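Long-range contact in EvdO2 (Micromonospora carbonacea, PDB 4XAB), which is probably a metal- and 2-oxoglutarate-dependent oxygenase of the phytanoyl-CoA dioxygenase family that carries out an oxidative cyclization in orthosomycin antibiotic biosynthesis: residues L85-R95 and R227-S235. Residues are numbered along the deposited sequence; the frame is centred on the assembly and turned at random.
Sequences LLDSPHFARCR and RAYVLVFMS
Apolar packing carries this contact: Tyr-229, Leu-231 and Phe-233, alternate residues of strand 227-234, meet helix 89-95 and the turn before it, with no hydrogen bond between 85-95 and 227-235. Leu-231 divides its methyls: CD1 lies 3.9 Å from Cys-94 CB and also meets His-90 CE1, while Leu-231 CD2 lies at the edge of the Phe-91 ring, near its plane, 4.0 Å from Phe-91 CD1. A chi1 of 175° carries the phenol of Tyr-229 away from its backbone N toward the turn, where Tyr-229 OH sits 3.6 Å from Leu-86 CD2 and Leu-85 CD1 lies 3.9 Å from Tyr-229 CE1. Replacing Tyr-229 with an alanine is likely to open a gap between Leu-85, Leu-86 and the His-90 ring.

One aromatic pair, Phe-91 and Phe-233, meets obliquely, planes 41° apart; separately, His-90 CE1 lies at the edge of the Tyr-229 ring, near its plane. Arg-95 brings its aliphatic base to Phe-233, where Arg-95 CB lies 3.6 Å from Phe-233 CE2; its NE pairs with Glu-106.

Polar bonds fix the helix start and the imidazole. Ser-88 OG accepts from Phe-91 N (2.9 Å, 159°), an N-cap, and donates to Leu-85 O; His-90 NE2 bonds Thr-148 on strand 139-149.

The strand pairs antiparallel with 110-118 and 139-149, and helix 89-102 packs against this sheet of the double-stranded beta-helix core, characteristic of cupin-type oxygenases; the nickel ion lies about 13 Å from the side chain of Leu-231.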
loop_
_atom_site.group_PDB
_atom_site.type_symbol
_atom_site.label_atom_id
_atom_site.label_comp_id
_atom_site.label_asym_id
_atom_site.label_seq_id
_atom_site.Cartn_x
_atom_site.Cartn_y
_atom_site.Cartn_z
ATOM N N LEU A 85 16.042 -1.442 7.368
ATOM C CA LEU A 85 14.850 -0.679 7.002
ATOM C C LEU A 85 14.184 0.033 8.180
ATOM O O LEU A 85 13.932 1.233 8.113
ATOM C CB LEU A 85 13.828 -1.594 6.322
ATOM C CG LEU A 85 14.046 -1.923 4.844
ATOM C CD1 LEU A 85 13.034 -2.945 4.363
ATOM C CD2 LEU A 85 13.960 -0.663 4.003
ATOM N N LEU A 86 13.891 -0.696 9.252
ATOM C CA LEU A 86 13.120 -0.121 10.356
ATOM C C LEU A 86 13.993 0.644 11.354
ATOM O O LEU A 86 13.512 1.110 12.386
ATOM C CB LEU A 86 12.326 -1.212 11.085
ATOM C CG LEU A 86 11.268 -1.982 10.282
ATOM C CD1 LEU A 86 10.318 -2.728 11.208
ATOM C CD2 LEU A 86 10.490 -1.075 9.345
ATOM N N ASP A 87 15.276 0.776 11.047
ATOM C CA ASP A 87 16.142 1.646 11.826
ATOM C C ASP A 87 15.987 3.083 11.343
ATOM O O ASP A 87 16.222 4.034 12.088
ATOM N N SER A 88 15.554 3.216 10.093
ATOM C CA SER A 88 15.756 4.428 9.303
ATOM C C SER A 88 15.051 5.686 9.800
ATOM O O SER A 88 14.012 5.616 10.454
ATOM C CB SER A 88 15.312 4.169 7.868
ATOM O OG SER A 88 13.900 4.069 7.794
ATOM N N PRO A 89 15.615 6.856 9.468
ATOM C CA PRO A 89 14.889 8.108 9.698
ATOM C C PRO A 89 13.553 8.144 8.956
ATOM O O PRO A 89 12.630 8.808 9.429
ATOM C CB PRO A 89 15.851 9.176 9.156
ATOM C CG PRO A 89 17.212 8.562 9.325
ATOM C CD PRO A 89 17.006 7.092 9.040
ATOM N N HIS A 90 13.455 7.457 7.816
ATOM C CA HIS A 90 12.209 7.432 7.047
ATOM C C HIS A 90 11.144 6.665 7.826
ATOM O O HIS A 90 9.991 7.084 7.890
ATOM C CB HIS A 90 12.408 6.805 5.659
ATOM C CG HIS A 90 11.121 6.506 4.939
ATOM N ND1 HIS A 90 10.519 5.267 4.979
ATOM C CD2 HIS A 90 10.314 7.291 4.181
ATOM C CE1 HIS A 90 9.405 5.294 4.266
ATOM N NE2 HIS A 90 9.256 6.510 3.774
ATOM N N PHE A 91 11.525 5.550 8.433
ATOM C CA PHE A 91 10.559 4.822 9.247
ATOM C C PHE A 91 10.060 5.698 10.393
ATOM O O PHE A 91 8.855 5.796 10.637
ATOM C CB PHE A 91 11.150 3.533 9.816
ATOM C CG PHE A 91 10.268 2.885 10.851
ATOM C CD1 PHE A 91 9.231 2.048 10.469
ATOM C CD2 PHE A 91 10.463 3.133 12.212
ATOM C CE1 PHE A 91 8.413 1.461 11.418
ATOM C CE2 PHE A 91 9.641 2.555 13.154
ATOM C CZ PHE A 91 8.624 1.716 12.759
ATOM N N ALA A 92 10.997 6.329 11.094
ATOM C CA ALA A 92 10.663 7.123 12.266
ATOM C C ALA A 92 9.745 8.271 11.882
ATOM O O ALA A 92 8.815 8.614 12.616
ATOM C CB ALA A 92 11.930 7.650 12.930
ATOM N N ARG A 93 10.030 8.860 10.721
ATOM C CA ARG A 93 9.279 9.974 10.179
ATOM C C ARG A 93 7.853 9.522 9.877
ATOM O O ARG A 93 6.881 10.211 10.194
ATOM C CB ARG A 93 9.980 10.492 8.908
ATOM C CG ARG A 93 9.500 11.803 8.340
ATOM C CD ARG A 93 10.359 12.202 7.115
ATOM N NE ARG A 93 11.797 12.161 7.415
ATOM C CZ ARG A 93 12.695 11.444 6.737
ATOM N NH1 ARG A 93 12.322 10.705 5.695
ATOM N NH2 ARG A 93 13.977 11.465 7.099
ATOM N N CYS A 94 7.739 8.351 9.270
ATOM C CA CYS A 94 6.429 7.801 8.941
ATOM C C CYS A 94 5.631 7.429 10.201
ATOM O O CYS A 94 4.412 7.619 10.239
ATOM C CB CYS A 94 6.584 6.583 8.032
ATOM S SG CYS A 94 7.053 7.018 6.333
ATOM N N ARG A 95 6.313 6.909 11.226
ATOM C CA ARG A 95 5.622 6.547 12.471
ATOM C C ARG A 95 5.048 7.809 13.120
ATOM O O ARG A 95 3.933 7.811 13.656
ATOM C CB ARG A 95 6.571 5.810 13.432
ATOM C CG ARG A 95 5.902 5.244 14.691
ATOM C CD ARG A 95 6.923 4.522 15.581
ATOM N NE ARG A 95 8.045 5.404 15.892
ATOM C CZ ARG A 95 9.239 5.003 16.322
ATOM N NH1 ARG A 95 9.489 3.716 16.505
ATOM N NH2 ARG A 95 10.188 5.902 16.560
ATOM N N ARG A 227 8.210 0.921 -8.191
ATOM C CA ARG A 227 8.409 0.331 -6.868
ATOM C C ARG A 227 7.804 1.174 -5.761
ATOM O O ARG A 227 7.870 2.398 -5.787
ATOM C CB ARG A 227 9.904 0.132 -6.612
ATOM C CG ARG A 227 10.567 -0.767 -7.651
ATOM C CD ARG A 227 12.064 -0.512 -7.753
ATOM N NE ARG A 227 12.387 0.785 -8.349
ATOM C CZ ARG A 227 13.632 1.193 -8.596
ATOM N NH1 ARG A 227 14.658 0.406 -8.292
ATOM N NH2 ARG A 227 13.855 2.385 -9.142
ATOM N N ALA A 228 7.208 0.509 -4.777
ATOM C CA ALA A 228 6.656 1.209 -3.628
ATOM C C ALA A 228 7.081 0.485 -2.372
ATOM O O ALA A 228 7.226 -0.739 -2.370
ATOM C CB ALA A 228 5.128 1.292 -3.715
ATOM N N TYR A 229 7.304 1.246 -1.309
ATOM C CA TYR A 229 7.594 0.685 -0.005
ATOM C C TYR A 229 6.467 1.126 0.908
ATOM O O TYR A 229 6.225 2.323 1.074
ATOM C CB TYR A 229 8.947 1.151 0.520
ATOM C CG TYR A 229 9.270 0.699 1.926
ATOM C CD1 TYR A 229 9.383 -0.652 2.233
ATOM C CD2 TYR A 229 9.489 1.620 2.941
ATOM C CE1 TYR A 229 9.691 -1.070 3.511
ATOM C CE2 TYR A 229 9.802 1.208 4.226
ATOM C CZ TYR A 229 9.903 -0.135 4.503
ATOM O OH TYR A 229 10.210 -0.560 5.775
ATOM N N VAL A 230 5.752 0.158 1.462
ATOM C CA VAL A 230 4.544 0.458 2.209
ATOM C C VAL A 230 4.783 0.183 3.682
ATOM O O VAL A 230 5.274 -0.883 4.049
ATOM C CB VAL A 230 3.337 -0.383 1.714
ATOM C CG1 VAL A 230 2.086 0.015 2.467
ATOM C CG2 VAL A 230 3.127 -0.197 0.211
ATOM N N LEU A 231 4.450 1.149 4.529
ATOM C CA LEU A 231 4.482 0.931 5.967
ATOM C C LEU A 231 3.064 0.986 6.487
ATOM O O LEU A 231 2.308 1.898 6.168
ATOM C CB LEU A 231 5.352 1.980 6.653
ATOM C CG LEU A 231 6.852 1.773 6.476
ATOM C CD1 LEU A 231 7.598 3.043 6.884
ATOM C CD2 LEU A 231 7.302 0.574 7.321
ATOM N N VAL A 232 2.696 -0.028 7.257
ATOM C CA VAL A 232 1.384 -0.103 7.872
ATOM C C VAL A 232 1.502 0.154 9.367
ATOM O O VAL A 232 2.358 -0.409 10.011
ATOM C CB VAL A 232 0.757 -1.474 7.624
ATOM C CG1 VAL A 232 -0.540 -1.610 8.402
ATOM C CG2 VAL A 232 0.554 -1.668 6.124
ATOM N N PHE A 233 0.673 1.053 9.885
ATOM C CA PHE A 233 0.650 1.384 11.306
ATOM C C PHE A 233 -0.761 1.171 11.807
ATOM O O PHE A 233 -1.722 1.622 11.173
ATOM C CB PHE A 233 1.093 2.839 11.548
ATOM C CG PHE A 233 2.542 3.095 11.221
ATOM C CD1 PHE A 233 2.917 3.607 9.978
ATOM C CD2 PHE A 233 3.534 2.813 12.148
ATOM C CE1 PHE A 233 4.249 3.833 9.688
ATOM C CE2 PHE A 233 4.868 3.037 11.857
ATOM C CZ PHE A 233 5.225 3.549 10.615
ATOM N N MET A 234 -0.899 0.515 12.952
ATOM C CA MET A 234 -2.233 0.176 13.417
ATOM C C MET A 234 -2.300 0.051 14.925
ATOM O O MET A 234 -1.291 -0.181 15.584
ATOM C CB MET A 234 -2.683 -1.127 12.780
ATOM C CG MET A 234 -1.851 -2.293 13.220
ATOM S SD MET A 234 -2.098 -3.680 12.109
ATOM C CE MET A 234 -0.950 -4.865 12.790
ATOM N N SER A 235 -3.509 0.182 15.458
ATOM C CA SER A 235 -3.728 0.010 16.888
ATOM C C SER A 235 -3.800 -1.465 17.224
ATOM O O SER A 235 -3.976 -2.305 16.338
ATOM C CB SER A 235 -5.024 0.680 17.312
ATOM O OG SER A 235 -6.121 -0.076 16.825
#